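Local atomic coordinates of fructooligosaccharide ABC transporter substrate-binding protein FusA (Streptococcus pneumoniae, PDB entry 5G5Y), a protein that binds short- and long-chain fructooligosaccharides such as kestose, nystose and inulin, but not sucrose, and delivers them to an ABC importer. Residues F7-S12 and A61-G66; I116-W121 and A306-V311; I141-L146 and S281-P286; I181-I186 and V266-D271. All blocks are in the same frame, centred on the assembly; numbering follows the deposited sequence.

Contact 1. Residues F7-S12 and A61-G66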
loop_
_atom_site.group_PDB
_atom_site.type_symbol
_atom_site.label_atom_id
_atom_site.label_comp_id
_atom_site.label_asym_id
_atom_site.label_seq_id
_atom_site.Cartn_x
_atom_site.Cartn_y
_atom_site.Cartn_z
ATOM N N PHE A 7 17.576 -16.978 14.774
ATOM C CA PHE A 7 16.521 -16.080 14.312
ATOM C C PHE A 7 15.278 -16.895 13.971
ATOM O O PHE A 7 15.369 -17.866 13.220
ATOM C CB PHE A 7 16.925 -15.341 13.023
ATOM C CG PHE A 7 18.002 -14.288 13.188
ATOM C CD1 PHE A 7 18.400 -13.806 14.429
ATOM C CD2 PHE A 7 18.539 -13.683 12.052
ATOM C CE1 PHE A 7 19.373 -12.816 14.538
ATOM C CE2 PHE A 7 19.518 -12.711 12.162
ATOM C CZ PHE A 7 19.923 -12.265 13.412
ATOM N N MET A 8 14.118 -16.439 14.453
ATOM C CA MET A 8 12.825 -16.903 13.915
ATOM C C MET A 8 12.549 -16.088 12.660
ATOM O O MET A 8 12.880 -14.885 12.609
ATOM C CB MET A 8 11.718 -16.692 14.920
ATOM C CG MET A 8 10.342 -17.242 14.507
ATOM S SD MET A 8 9.018 -16.539 15.493
ATOM C CE MET A 8 9.501 -16.901 17.151
ATOM N N THR A 9 11.984 -16.715 11.637
ATOM C CA THR A 9 11.644 -16.008 10.415
ATOM C C THR A 9 10.352 -16.517 9.784
ATOM O O THR A 9 9.851 -17.572 10.156
ATOM C CB THR A 9 12.820 -16.043 9.401
ATOM O OG1 THR A 9 12.585 -15.111 8.337
ATOM C CG2 THR A 9 13.063 -17.433 8.824
ATOM N N ALA A 10 9.854 -15.729 8.848
ATOM C CA ALA A 10 8.711 -16.053 8.040
ATOM C C ALA A 10 9.171 -16.097 6.576
ATOM O O ALA A 10 9.897 -15.213 6.085
ATOM C CB ALA A 10 7.636 -14.990 8.217
ATOM N N SER A 11 8.756 -17.111 5.857
ATOM C CA SER A 11 9.062 -17.203 4.427
ATOM C C SER A 11 7.942 -17.879 3.678
ATOM O O SER A 11 7.074 -18.507 4.263
ATOM C CB SER A 11 10.388 -17.942 4.186
ATOM O OG SER A 11 10.307 -19.308 4.586
ATOM N N SER A 12 7.994 -17.758 2.374
ATOM C CA SER A 12 7.009 -18.401 1.487
ATOM C C SER A 12 7.183 -19.933 1.512
ATOM O O SER A 12 8.317 -20.424 1.560
ATOM C CB SER A 12 7.182 -17.897 0.048
ATOM O OG SER A 12 6.577 -18.754 -0.906
ATOM N N ALA A 61 16.333 -12.993 17.853
ATOM C CA ALA A 61 15.586 -11.966 17.104
ATOM C C ALA A 61 14.498 -12.617 16.282
ATOM O O ALA A 61 14.573 -13.816 15.988
ATOM C CB ALA A 61 16.507 -11.205 16.184
ATOM N N ILE A 62 13.468 -11.834 15.923
ATOM C CA ILE A 62 12.389 -12.314 15.056
ATOM C C ILE A 62 12.546 -11.491 13.771
ATOM O O ILE A 62 12.405 -10.269 13.802
ATOM C CB ILE A 62 11.015 -12.099 15.700
ATOM C CG1 ILE A 62 10.936 -12.821 17.052
ATOM C CG2 ILE A 62 9.895 -12.557 14.760
ATOM C CD1 ILE A 62 9.669 -12.501 17.844
ATOM N N HIS A 63 12.863 -12.183 12.680
ATOM C CA HIS A 63 13.178 -11.633 11.368
ATOM C C HIS A 63 11.955 -11.740 10.465
ATOM O O HIS A 63 11.261 -12.754 10.466
ATOM C CB HIS A 63 14.353 -12.405 10.827
ATOM C CG HIS A 63 14.735 -12.105 9.426
ATOM N ND1 HIS A 63 14.190 -12.770 8.363
ATOM C CD2 HIS A 63 15.678 -11.282 8.914
ATOM C CE1 HIS A 63 14.747 -12.347 7.240
ATOM N NE2 HIS A 63 15.668 -11.457 7.550
ATOM N N ASN A 64 11.693 -10.695 9.697
ATOM C CA ASN A 64 10.559 -10.661 8.770
ATOM C C ASN A 64 9.237 -10.771 9.514
ATOM O O ASN A 64 8.298 -11.400 9.074
ATOM C CB ASN A 64 10.730 -11.742 7.675
ATOM C CG ASN A 64 10.079 -11.373 6.363
ATOM O OD1 ASN A 64 10.001 -10.195 6.005
ATOM N ND2 ASN A 64 9.654 -12.381 5.602
ATOM N N ASP A 65 9.177 -10.085 10.636
ATOM C CA ASP A 65 8.140 -10.255 11.637
ATOM C C ASP A 65 6.746 -9.700 11.331
ATOM O O ASP A 65 5.736 -10.293 11.780
ATOM C CB ASP A 65 8.611 -9.586 12.933
ATOM C CG ASP A 65 7.658 -9.849 14.130
ATOM O OD1 ASP A 65 6.848 -10.848 14.119
ATOM O OD2 ASP A 65 7.738 -9.042 15.074
ATOM N N GLY A 66 6.676 -8.540 10.697
ATOM C CA GLY A 66 5.367 -7.884 10.414
ATOM C C GLY A 66 4.336 -7.648 11.538
ATOM O O GLY A 66 3.145 -7.625 11.270
#
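The carbonyl O of Met8 receives the backbone N of His63 at 2.7 Å, a nearly straight bond with 169° at the hydrogen, and CA of Ile62 adds a C-H contact to the same oxygen. The N of the same residue, Met8, donates to Ala61 O at 3.1 Å, so Met8 bonds on both sides of Ile62, as parallel strands require. Phe7 and Ala61 share one face of the sheet, where the small methyl CB of Ala61 leaves room for CD1 of the Phe7 ring at 3.7 Å; Trp325 meets that ring edge-to-face. On the other face Met8 and Ile62 run side by side, SD lying 4.1 Å from CG2. Thr9 and His63 also point the same way: with OG1 anti to the backbone N (chi1 -168°), the hydroxyl reaches ND1 at the imidazole edge, in the ring plane, at 2.8 Å. Just past the end of strand 61-63, Asn64 turns its ND2 to Ala10 O at 2.9 Å. The oxygen lies in the amide plane, although the nitrogen sits above the carbonyl plane, and OD1 of the same amide accepts from Gly382 N. The hydroxyl-imidazole bond helps to set how the His63 ring is turned, as does Trp38, which meets it edge-to-face, while the two-sided grip on the amide probably helps to keep Asn64 in place beside the substrate-binding Lys309.

Contact 2. Residues I116-W121 and A306-V311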
loop_
_atom_site.group_PDB
_atom_site.type_symbol
_atom_site.label_atom_id
_atom_site.label_comp_id
_atom_site.label_asym_id
_atom_site.label_seq_id
_atom_site.Cartn_x
_atom_site.Cartn_y
_atom_site.Cartn_z
ATOM N N ILE A 116 12.843 3.239 20.150
ATOM C CA ILE A 116 12.606 2.513 18.887
ATOM C C ILE A 116 12.630 1.031 19.250
ATOM O O ILE A 116 13.555 0.591 19.957
ATOM C CB ILE A 116 13.678 2.873 17.838
ATOM C CG1 ILE A 116 13.566 4.358 17.497
ATOM C CG2 ILE A 116 13.543 2.021 16.581
ATOM C CD1 ILE A 116 14.710 4.895 16.670
ATOM N N TYR A 117 11.604 0.276 18.825
ATOM C CA TYR A 117 11.479 -1.146 19.164
ATOM C C TYR A 117 11.642 -2.116 18.009
ATOM O O TYR A 117 11.581 -3.316 18.228
ATOM C CB TYR A 117 10.122 -1.395 19.828
ATOM C CG TYR A 117 9.989 -0.698 21.158
ATOM C CD1 TYR A 117 10.704 -1.144 22.264
ATOM C CD2 TYR A 117 9.157 0.402 21.320
ATOM C CE1 TYR A 117 10.587 -0.526 23.504
ATOM C CE2 TYR A 117 9.017 1.023 22.577
ATOM C CZ TYR A 117 9.739 0.548 23.659
ATOM O OH TYR A 117 9.662 1.177 24.907
ATOM N N SER A 118 11.820 -1.620 16.787
ATOM C CA SER A 118 11.817 -2.496 15.635
ATOM C C SER A 118 12.534 -1.848 14.487
ATOM O O SER A 118 12.727 -0.634 14.484
ATOM C CB SER A 118 10.373 -2.896 15.230
ATOM O OG SER A 118 9.610 -1.812 14.776
ATOM N N PHE A 119 12.928 -2.655 13.520
ATOM C CA PHE A 119 13.596 -2.156 12.331
ATOM C C PHE A 119 12.668 -2.280 11.115
ATOM O O PHE A 119 12.099 -3.346 10.879
ATOM C CB PHE A 119 14.870 -2.946 12.085
ATOM C CG PHE A 119 15.865 -2.844 13.204
ATOM C CD1 PHE A 119 16.772 -1.798 13.240
ATOM C CD2 PHE A 119 15.905 -3.776 14.218
ATOM C CE1 PHE A 119 17.702 -1.681 14.270
ATOM C CE2 PHE A 119 16.856 -3.674 15.251
ATOM C CZ PHE A 119 17.746 -2.633 15.268
ATOM N N PRO A 120 12.552 -1.199 10.314
ATOM C CA PRO A 120 11.520 -1.137 9.324
ATOM C C PRO A 120 11.904 -1.737 7.975
ATOM O O PRO A 120 13.103 -1.969 7.658
ATOM C CB PRO A 120 11.292 0.366 9.155
ATOM C CG PRO A 120 12.635 0.927 9.370
ATOM C CD PRO A 120 13.182 0.127 10.510
ATOM N N TRP A 121 10.862 -2.034 7.227
ATOM C CA TRP A 121 10.929 -2.177 5.759
ATOM C C TRP A 121 10.544 -0.831 5.145
ATOM O O TRP A 121 9.468 -0.294 5.445
ATOM C CB TRP A 121 9.977 -3.280 5.292
ATOM C CG TRP A 121 9.715 -3.379 3.812
ATOM C CD1 TRP A 121 10.481 -4.041 2.886
ATOM C CD2 TRP A 121 8.558 -2.889 3.105
ATOM N NE1 TRP A 121 9.873 -3.973 1.643
ATOM C CE2 TRP A 121 8.688 -3.292 1.759
ATOM C CE3 TRP A 121 7.406 -2.188 3.494
ATOM C CZ2 TRP A 121 7.737 -2.979 0.797
ATOM C CZ3 TRP A 121 6.463 -1.871 2.535
ATOM C CH2 TRP A 121 6.644 -2.239 1.200
ATOM N N ALA A 306 6.827 -0.416 6.562
ATOM C CA ALA A 306 6.330 -1.262 7.655
ATOM C C ALA A 306 7.233 -1.098 8.806
ATOM O O ALA A 306 8.445 -1.290 8.670
ATOM C CB ALA A 306 6.259 -2.713 7.217
ATOM N N ARG A 307 6.660 -0.745 9.961
ATOM C CA ARG A 307 7.436 -0.383 11.120
ATOM C C ARG A 307 8.340 -1.517 11.628
ATOM O O ARG A 307 9.450 -1.258 12.097
ATOM C CB ARG A 307 6.518 0.042 12.286
ATOM C CG ARG A 307 7.118 1.157 13.098
ATOM C CD ARG A 307 6.197 1.717 14.164
ATOM N NE ARG A 307 4.799 1.862 13.765
ATOM C CZ ARG A 307 4.260 2.900 13.126
ATOM N NH1 ARG A 307 4.993 3.944 12.766
ATOM N NH2 ARG A 307 2.943 2.872 12.843
ATOM N N ASP A 308 7.847 -2.754 11.526
ATOM C CA ASP A 308 8.529 -3.907 12.082
ATOM C C ASP A 308 8.727 -5.043 11.096
ATOM O O ASP A 308 7.793 -5.782 10.757
ATOM C CB ASP A 308 7.768 -4.402 13.310
ATOM C CG ASP A 308 8.243 -5.739 13.789
ATOM O OD1 ASP A 308 9.461 -6.092 13.631
ATOM O OD2 ASP A 308 7.377 -6.442 14.355
ATOM N N LYS A 309 9.949 -5.175 10.625
ATOM C CA LYS A 309 10.394 -6.393 10.006
ATOM C C LYS A 309 11.530 -7.069 10.768
ATOM O O LYS A 309 12.125 -8.010 10.244
ATOM C CB LYS A 309 10.787 -6.147 8.558
ATOM C CG LYS A 309 9.643 -5.878 7.630
ATOM C CD LYS A 309 8.615 -6.984 7.508
ATOM C CE LYS A 309 7.496 -6.517 6.603
ATOM N NZ LYS A 309 6.774 -7.673 6.051
ATOM N N MET A 310 11.850 -6.587 11.965
ATOM C CA MET A 310 12.785 -7.278 12.867
ATOM C C MET A 310 12.716 -6.666 14.226
ATOM O O MET A 310 12.724 -5.456 14.332
ATOM C CB MET A 310 14.221 -7.169 12.396
ATOM C CG MET A 310 15.185 -8.111 13.098
ATOM S SD MET A 310 16.233 -8.891 11.882
ATOM C CE MET A 310 17.350 -9.865 12.921
ATOM N N VAL A 311 12.618 -7.504 15.262
ATOM C CA VAL A 311 12.740 -7.100 16.653
ATOM C C VAL A 311 13.846 -7.941 17.329
ATOM O O VAL A 311 14.167 -9.035 16.890
ATOM C CB VAL A 311 11.442 -7.261 17.436
ATOM C CG1 VAL A 311 10.354 -6.320 16.928
ATOM C CG2 VAL A 311 10.925 -8.694 17.414
HETATM O O HOH W 1 10.663 0.903 13.304
#
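Trp121 and Ala306 form an antiparallel hydrogen-bonded pair, Ala306 N giving to Trp121 O and Trp121 N to Ala306 O, both at 2.9 Å. Further along, Phe119 N donates to Met310 O while Phe119 O accepts from Lys309 N at 2.8 Å; Lys309 and Met310 therefore stand opposite the single Phe119, making a classic beta bulge. Ser118, small enough to fit against CB of Asp308, holds OG between its backbone N and carbonyl carbon (chi1 66°), and from there the hydroxyl donates to Arg307 O at 2.7 Å from well above the carbonyl plane. Water 1 donates to that same oxygen and to Ser118 O. Trp121 rests its CB on CG of Lys309 at 3.5 Å, and CE3 of its indole lies 3.9 Å from the Ala306 methyl; its NE1 bonds to Asn339. Arg307 O is therefore gripped by a hydroxyl and a water, and the bulge probably helps to set the position from which the substrate-binding Lys309 lays CG against CB of Trp121.

Contact 3. Residues I141-L146 and S281-P286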
loop_
_atom_site.group_PDB
_atom_site.type_symbol
_atom_site.label_atom_id
_atom_site.label_comp_id
_atom_site.label_asym_id
_atom_site.label_seq_id
_atom_site.Cartn_x
_atom_site.Cartn_y
_atom_site.Cartn_z
ATOM N N ILE A 141 -10.762 3.130 -18.856
ATOM C CA ILE A 141 -11.872 3.252 -19.798
ATOM C C ILE A 141 -11.573 2.461 -21.090
ATOM O O ILE A 141 -10.416 2.392 -21.510
ATOM C CB ILE A 141 -12.191 4.726 -20.088
ATOM C CG1 ILE A 141 -13.461 4.884 -20.948
ATOM C CG2 ILE A 141 -11.011 5.457 -20.694
ATOM C CD1 ILE A 141 -13.980 6.300 -20.986
ATOM N N ASN A 142 -12.636 1.924 -21.701
ATOM C CA ASN A 142 -12.541 1.211 -22.972
ATOM C C ASN A 142 -12.406 2.142 -24.186
ATOM O O ASN A 142 -13.380 2.718 -24.700
ATOM C CB ASN A 142 -13.709 0.210 -23.132
ATOM C CG ASN A 142 -13.421 -0.809 -24.235
ATOM O OD1 ASN A 142 -12.893 -0.431 -25.260
ATOM N ND2 ASN A 142 -13.719 -2.070 -24.010
ATOM N N LYS A 143 -11.159 2.325 -24.613
ATOM C CA LYS A 143 -10.836 3.144 -25.780
ATOM C C LYS A 143 -11.303 2.558 -27.130
ATOM O O LYS A 143 -11.540 3.330 -28.030
ATOM C CB LYS A 143 -9.313 3.404 -25.872
ATOM C CG LYS A 143 -8.793 4.491 -24.939
ATOM C CD LYS A 143 -7.485 5.128 -25.435
ATOM C CE LYS A 143 -6.509 4.139 -26.090
ATOM N NZ LYS A 143 -5.099 4.635 -26.173
ATOM N N ASP A 144 -11.397 1.235 -27.249
ATOM C CA ASP A 144 -12.021 0.581 -28.410
ATOM C C ASP A 144 -13.459 1.087 -28.580
ATOM O O ASP A 144 -13.835 1.536 -29.670
ATOM C CB ASP A 144 -12.092 -0.940 -28.267
ATOM C CG ASP A 144 -10.746 -1.637 -28.410
ATOM O OD1 ASP A 144 -9.748 -1.012 -28.809
ATOM O OD2 ASP A 144 -10.722 -2.852 -28.116
ATOM N N TRP A 145 -14.238 1.041 -27.497
ATOM C CA TRP A 145 -15.644 1.538 -27.529
ATOM C C TRP A 145 -15.764 3.024 -27.876
ATOM O O TRP A 145 -16.621 3.414 -28.675
ATOM C CB TRP A 145 -16.353 1.247 -26.206
ATOM C CG TRP A 145 -16.506 -0.194 -25.888
ATOM C CD1 TRP A 145 -16.032 -1.274 -26.599
ATOM C CD2 TRP A 145 -17.166 -0.731 -24.755
ATOM N NE1 TRP A 145 -16.364 -2.423 -25.977
ATOM C CE2 TRP A 145 -17.065 -2.129 -24.840
ATOM C CE3 TRP A 145 -17.841 -0.164 -23.676
ATOM C CZ2 TRP A 145 -17.604 -2.966 -23.894
ATOM C CZ3 TRP A 145 -18.361 -1.000 -22.720
ATOM C CH2 TRP A 145 -18.252 -2.378 -22.835
ATOM N N LEU A 146 -14.905 3.862 -27.297
ATOM C CA LEU A 146 -14.882 5.291 -27.614
ATOM C C LEU A 146 -14.644 5.558 -29.121
ATOM O O LEU A 146 -15.327 6.402 -29.716
ATOM C CB LEU A 146 -13.781 5.998 -26.838
ATOM C CG LEU A 146 -13.978 6.296 -25.340
ATOM C CD1 LEU A 146 -12.689 6.916 -24.814
ATOM C CD2 LEU A 146 -15.141 7.237 -25.097
ATOM N N SER A 281 -6.897 -1.968 -25.525
ATOM C CA SER A 281 -8.340 -1.665 -25.531
ATOM C C SER A 281 -8.753 -0.733 -24.373
ATOM O O SER A 281 -9.721 0.008 -24.529
ATOM C CB SER A 281 -9.172 -2.948 -25.444
ATOM O OG SER A 281 -8.830 -3.826 -26.501
ATOM N N TYR A 282 -8.010 -0.793 -23.245
ATOM C CA TYR A 282 -8.256 0.045 -22.058
ATOM C C TYR A 282 -7.079 0.975 -21.773
ATOM O O TYR A 282 -5.894 0.608 -21.990
ATOM C CB TYR A 282 -8.517 -0.839 -20.840
ATOM C CG TYR A 282 -9.843 -1.515 -20.903
ATOM C CD1 TYR A 282 -9.987 -2.743 -21.541
ATOM C CD2 TYR A 282 -10.980 -0.921 -20.340
ATOM C CE1 TYR A 282 -11.227 -3.360 -21.622
ATOM C CE2 TYR A 282 -12.222 -1.547 -20.392
ATOM C CZ TYR A 282 -12.341 -2.767 -21.045
ATOM O OH TYR A 282 -13.578 -3.403 -21.130
ATOM N N ASP A 283 -7.408 2.186 -21.310
ATOM C CA ASP A 283 -6.394 3.149 -20.916
ATOM C C ASP A 283 -6.914 3.949 -19.715
ATOM O O ASP A 283 -8.061 3.786 -19.315
ATOM C CB ASP A 283 -6.097 4.099 -22.076
ATOM C CG ASP A 283 -4.656 4.597 -22.082
ATOM O OD1 ASP A 283 -3.943 4.495 -21.059
ATOM O OD2 ASP A 283 -4.238 5.111 -23.126
ATOM N N VAL A 284 -6.052 4.805 -19.176
ATOM C CA VAL A 284 -6.359 5.646 -18.021
ATOM C C VAL A 284 -7.452 6.660 -18.366
ATOM O O VAL A 284 -7.396 7.341 -19.397
ATOM C CB VAL A 284 -5.129 6.419 -17.512
ATOM C CG1 VAL A 284 -5.485 7.172 -16.239
ATOM C CG2 VAL A 284 -3.929 5.502 -17.265
ATOM N N LEU A 285 -8.473 6.714 -17.520
ATOM C CA LEU A 285 -9.485 7.747 -17.619
ATOM C C LEU A 285 -8.831 9.000 -17.031
ATOM O O LEU A 285 -8.502 8.995 -15.831
ATOM C CB LEU A 285 -10.725 7.366 -16.799
ATOM C CG LEU A 285 -11.878 8.376 -16.813
ATOM C CD1 LEU A 285 -12.485 8.461 -18.198
ATOM C CD2 LEU A 285 -12.949 8.032 -15.816
ATOM N N PRO A 286 -8.636 10.047 -17.833
ATOM C CA PRO A 286 -8.043 11.243 -17.224
ATOM C C PRO A 286 -8.886 11.858 -16.110
ATOM O O PRO A 286 -10.102 11.628 -16.034
ATOM C CB PRO A 286 -7.940 12.236 -18.389
ATOM C CG PRO A 286 -8.194 11.428 -19.630
ATOM C CD PRO A 286 -9.028 10.275 -19.237
#
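A strand passing into a helix meets the edge strand of its sheet: Ile141 and Asn142 end strand 138-142, Lys143 opens helix 143-148, and strand 282-284 runs antiparallel beside them. Ile141 and Asp283 are a hydrogen-bonded pair, with Ile141 N to Asp283 O at 2.8 Å and Asp283 N to Ile141 O at 3.0 Å. Asn142 is the N-cap: CG lies anti to the backbone N (chi1 -164°), and OD1 accepts Trp145 N at 3.0 Å from above the amide carbonyl plane. The same amide lies between two aromatic groups, its CG over one face of Tyr282, with the amide and ring planes 54° apart, and its ND2 over a face of Trp145 near the rim. Tyr282 OH is bonded to Phe264 O. Ser281 O takes a weak, bent bond from Lys143 N, while Ser281 OG donates to Asp144 OD2 at 2.7 Å from above the carboxylate plane. Lys143 bends at chi3 to bring NZ within 3.2 Å of Asp283 OD2, a salt bridge on the anti side of that carboxylate. The Ile141 and Leu285 side chains cross at an angle, CD1 of Ile141 3.8 Å from CD1 of Leu285. Asparagine suits such a junction because its short amide can replace a missing backbone acceptor: this is a helix N-cap in the strand-to-helix connection of an alpha/beta domain.

Contact 4. Residues I181-I186 and V266-D271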
loop_
_atom_site.group_PDB
_atom_site.type_symbol
_atom_site.label_atom_id
_atom_site.label_comp_id
_atom_site.label_asym_id
_atom_site.label_seq_id
_atom_site.Cartn_x
_atom_site.Cartn_y
_atom_site.Cartn_z
ATOM N N ILE A 181 -21.435 -3.315 -19.864
ATOM C CA ILE A 181 -21.601 -2.877 -18.481
ATOM C C ILE A 181 -20.876 -1.536 -18.444
ATOM O O ILE A 181 -19.653 -1.516 -18.462
ATOM C CB ILE A 181 -20.985 -3.864 -17.482
ATOM C CG1 ILE A 181 -21.604 -5.262 -17.660
ATOM C CG2 ILE A 181 -21.198 -3.369 -16.042
ATOM C CD1 ILE A 181 -20.969 -6.352 -16.832
ATOM N N PRO A 182 -21.612 -0.420 -18.442
ATOM C CA PRO A 182 -20.909 0.852 -18.575
ATOM C C PRO A 182 -19.895 1.174 -17.480
ATOM O O PRO A 182 -18.804 1.671 -17.793
ATOM C CB PRO A 182 -22.045 1.870 -18.585
ATOM C CG PRO A 182 -23.209 1.064 -19.157
ATOM C CD PRO A 182 -23.081 -0.241 -18.500
ATOM N N PHE A 183 -20.277 0.925 -16.222
ATOM C CA PHE A 183 -19.496 1.358 -15.032
ATOM C C PHE A 183 -19.516 0.252 -13.984
ATOM O O PHE A 183 -20.573 -0.222 -13.604
ATOM C CB PHE A 183 -20.165 2.630 -14.500
ATOM C CG PHE A 183 -19.395 3.388 -13.458
ATOM C CD1 PHE A 183 -18.463 4.357 -13.827
ATOM C CD2 PHE A 183 -19.700 3.253 -12.101
ATOM C CE1 PHE A 183 -17.795 5.115 -12.880
ATOM C CE2 PHE A 183 -19.026 4.025 -11.147
ATOM C CZ PHE A 183 -18.083 4.937 -11.541
ATOM N N SER A 184 -18.336 -0.191 -13.535
ATOM C CA SER A 184 -18.249 -1.238 -12.529
ATOM C C SER A 184 -17.135 -0.968 -11.536
ATOM O O SER A 184 -16.235 -0.176 -11.793
ATOM C CB SER A 184 -18.032 -2.608 -13.174
ATOM O OG SER A 184 -18.370 -3.609 -12.241
ATOM N N PHE A 185 -17.248 -1.623 -10.396
ATOM C CA PHE A 185 -16.335 -1.490 -9.287
ATOM C C PHE A 185 -16.648 -2.582 -8.325
ATOM O O PHE A 185 -17.685 -3.282 -8.458
ATOM C CB PHE A 185 -16.516 -0.114 -8.623
ATOM C CG PHE A 185 -17.958 0.207 -8.276
ATOM C CD1 PHE A 185 -18.527 -0.237 -7.078
ATOM C CD2 PHE A 185 -18.732 0.931 -9.151
ATOM C CE1 PHE A 185 -19.875 0.068 -6.765
ATOM C CE2 PHE A 185 -20.070 1.249 -8.838
ATOM C CZ PHE A 185 -20.634 0.814 -7.647
ATOM N N ILE A 186 -15.730 -2.788 -7.392
ATOM C CA ILE A 186 -15.974 -3.589 -6.194
ATOM C C ILE A 186 -16.044 -2.598 -5.047
ATOM O O ILE A 186 -15.046 -2.001 -4.657
ATOM C CB ILE A 186 -14.911 -4.671 -5.930
ATOM C CG1 ILE A 186 -14.742 -5.589 -7.162
ATOM C CG2 ILE A 186 -15.275 -5.512 -4.707
ATOM C CD1 ILE A 186 -13.686 -6.635 -6.994
ATOM N N VAL A 266 -16.112 1.545 -18.028
ATOM C CA VAL A 266 -15.219 2.228 -17.092
ATOM C C VAL A 266 -15.178 1.329 -15.886
ATOM O O VAL A 266 -16.220 0.866 -15.433
ATOM C CB VAL A 266 -15.712 3.648 -16.715
ATOM C CG1 VAL A 266 -14.890 4.257 -15.562
ATOM C CG2 VAL A 266 -15.701 4.561 -17.939
ATOM N N TYR A 267 -13.984 1.034 -15.370
ATOM C CA TYR A 267 -13.862 0.249 -14.153
ATOM C C TYR A 267 -12.621 0.708 -13.371
ATOM O O TYR A 267 -11.845 1.512 -13.864
ATOM C CB TYR A 267 -13.819 -1.275 -14.425
ATOM C CG TYR A 267 -12.494 -1.771 -14.968
ATOM C CD1 TYR A 267 -12.126 -1.564 -16.301
ATOM C CD2 TYR A 267 -11.584 -2.374 -14.132
ATOM C CE1 TYR A 267 -10.893 -2.023 -16.792
ATOM C CE2 TYR A 267 -10.345 -2.812 -14.591
ATOM C CZ TYR A 267 -9.990 -2.634 -15.909
ATOM O OH TYR A 267 -8.749 -3.097 -16.297
ATOM N N PHE A 268 -12.497 0.217 -12.147
ATOM C CA PHE A 268 -11.404 0.604 -11.234
ATOM C C PHE A 268 -10.547 -0.595 -10.850
ATOM O O PHE A 268 -11.063 -1.654 -10.521
ATOM C CB PHE A 268 -11.971 1.262 -9.953
ATOM C CG PHE A 268 -12.816 2.453 -10.226
ATOM C CD1 PHE A 268 -14.117 2.300 -10.657
ATOM C CD2 PHE A 268 -12.308 3.748 -10.073
ATOM C CE1 PHE A 268 -14.907 3.400 -10.952
ATOM C CE2 PHE A 268 -13.091 4.848 -10.365
ATOM C CZ PHE A 268 -14.402 4.678 -10.795
ATOM N N THR A 269 -9.239 -0.395 -10.804
ATOM C CA THR A 269 -8.299 -1.385 -10.287
ATOM C C THR A 269 -6.922 -0.778 -10.159
ATOM O O THR A 269 -6.690 0.334 -10.600
ATOM C CB THR A 269 -8.252 -2.690 -11.162
ATOM O OG1 THR A 269 -7.641 -3.724 -10.399
ATOM C CG2 THR A 269 -7.561 -2.460 -12.451
ATOM N N TRP A 270 -6.022 -1.491 -9.510
ATOM C CA TRP A 270 -4.640 -1.038 -9.398
ATOM C C TRP A 270 -3.928 -0.987 -10.732
ATOM O O TRP A 270 -3.311 0.024 -11.098
ATOM C CB TRP A 270 -3.903 -1.915 -8.428
ATOM C CG TRP A 270 -2.453 -1.583 -8.190
ATOM C CD1 TRP A 270 -1.392 -2.094 -8.870
ATOM C CD2 TRP A 270 -1.908 -0.728 -7.171
ATOM N NE1 TRP A 270 -0.208 -1.603 -8.352
ATOM C CE2 TRP A 270 -0.495 -0.766 -7.308
ATOM C CE3 TRP A 270 -2.465 0.064 -6.177
ATOM C CZ2 TRP A 270 0.352 -0.055 -6.482
ATOM C CZ3 TRP A 270 -1.619 0.776 -5.333
ATOM C CH2 TRP A 270 -0.215 0.721 -5.497
ATOM N N ASP A 271 -4.035 -2.079 -11.468
ATOM C CA ASP A 271 -3.347 -2.231 -12.746
ATOM C C ASP A 271 -4.267 -2.996 -13.642
ATOM O O ASP A 271 -4.647 -4.104 -13.284
ATOM C CB ASP A 271 -2.025 -2.975 -12.480
ATOM C CG ASP A 271 -1.194 -3.250 -13.735
ATOM O OD1 ASP A 271 -1.703 -3.254 -14.885
ATOM O OD2 ASP A 271 0.034 -3.491 -13.541
#
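Phe268 turns its ring edge toward the face of Phe183 in an offset edge-to-face pair, the centroids 5.5 Å apart and the planes at 80°. CZ of Phe183 lies 3.6 Å from CE1 of Phe268, near the plane of that ring. At the same edge lies the backbone O of Ser184, 3.5 Å from CD1 of Phe268; this slightly positive ring edge probably suits a buried carbonyl that has no hydrogen-bond donor in the model. CB of Phe185 meets the ring obliquely at CD1. Phe183 holds CG anti to its own N (chi1 -169°), a setting that carries the ring toward strand 264-269, where CD1 also touches CG1 of Val266 at 4.0 Å. The branched, apolar Val266 packs beside the ring, and Leu164 of helix 157-169 packs on both residues. In the backbone, Val266 N donates to Pro182 O at 2.7 Å and Ser184 N to Val266 O at 3.0 Å, straddling Phe183. Pro182 bonds here through its carbonyl, so the missing N-H costs nothing. An outer strand is thus paired in parallel with its neighbour, a helix packed on the aromatic side, as in the alpha/beta domains of solute-binding proteins; the inner strand leads on to the substrate-binding Trp270.

Contacts 1 and 2 lie about 11 Å apart between centres and meet on one mixed sheet, in which strands 61-63 and 310-312 are neighbours. Contacts 3 and 4, also about 11 Å apart, share a second mixed sheet, joined through the adjacent strands 138-142 and 264-269. The two pairs stand on opposite sides of the chain's centre, with centres about 36 to 43 Å apart. Along the chain contact 1 closes first; contact 4 is nested within contact 3, and both within contact 2, so the chain leaves the first sheet, builds the second and returns. This crossing agrees with the two-lobed architecture of solute-binding proteins, with substrate-binding Lys309 on one side and Trp270 on the other.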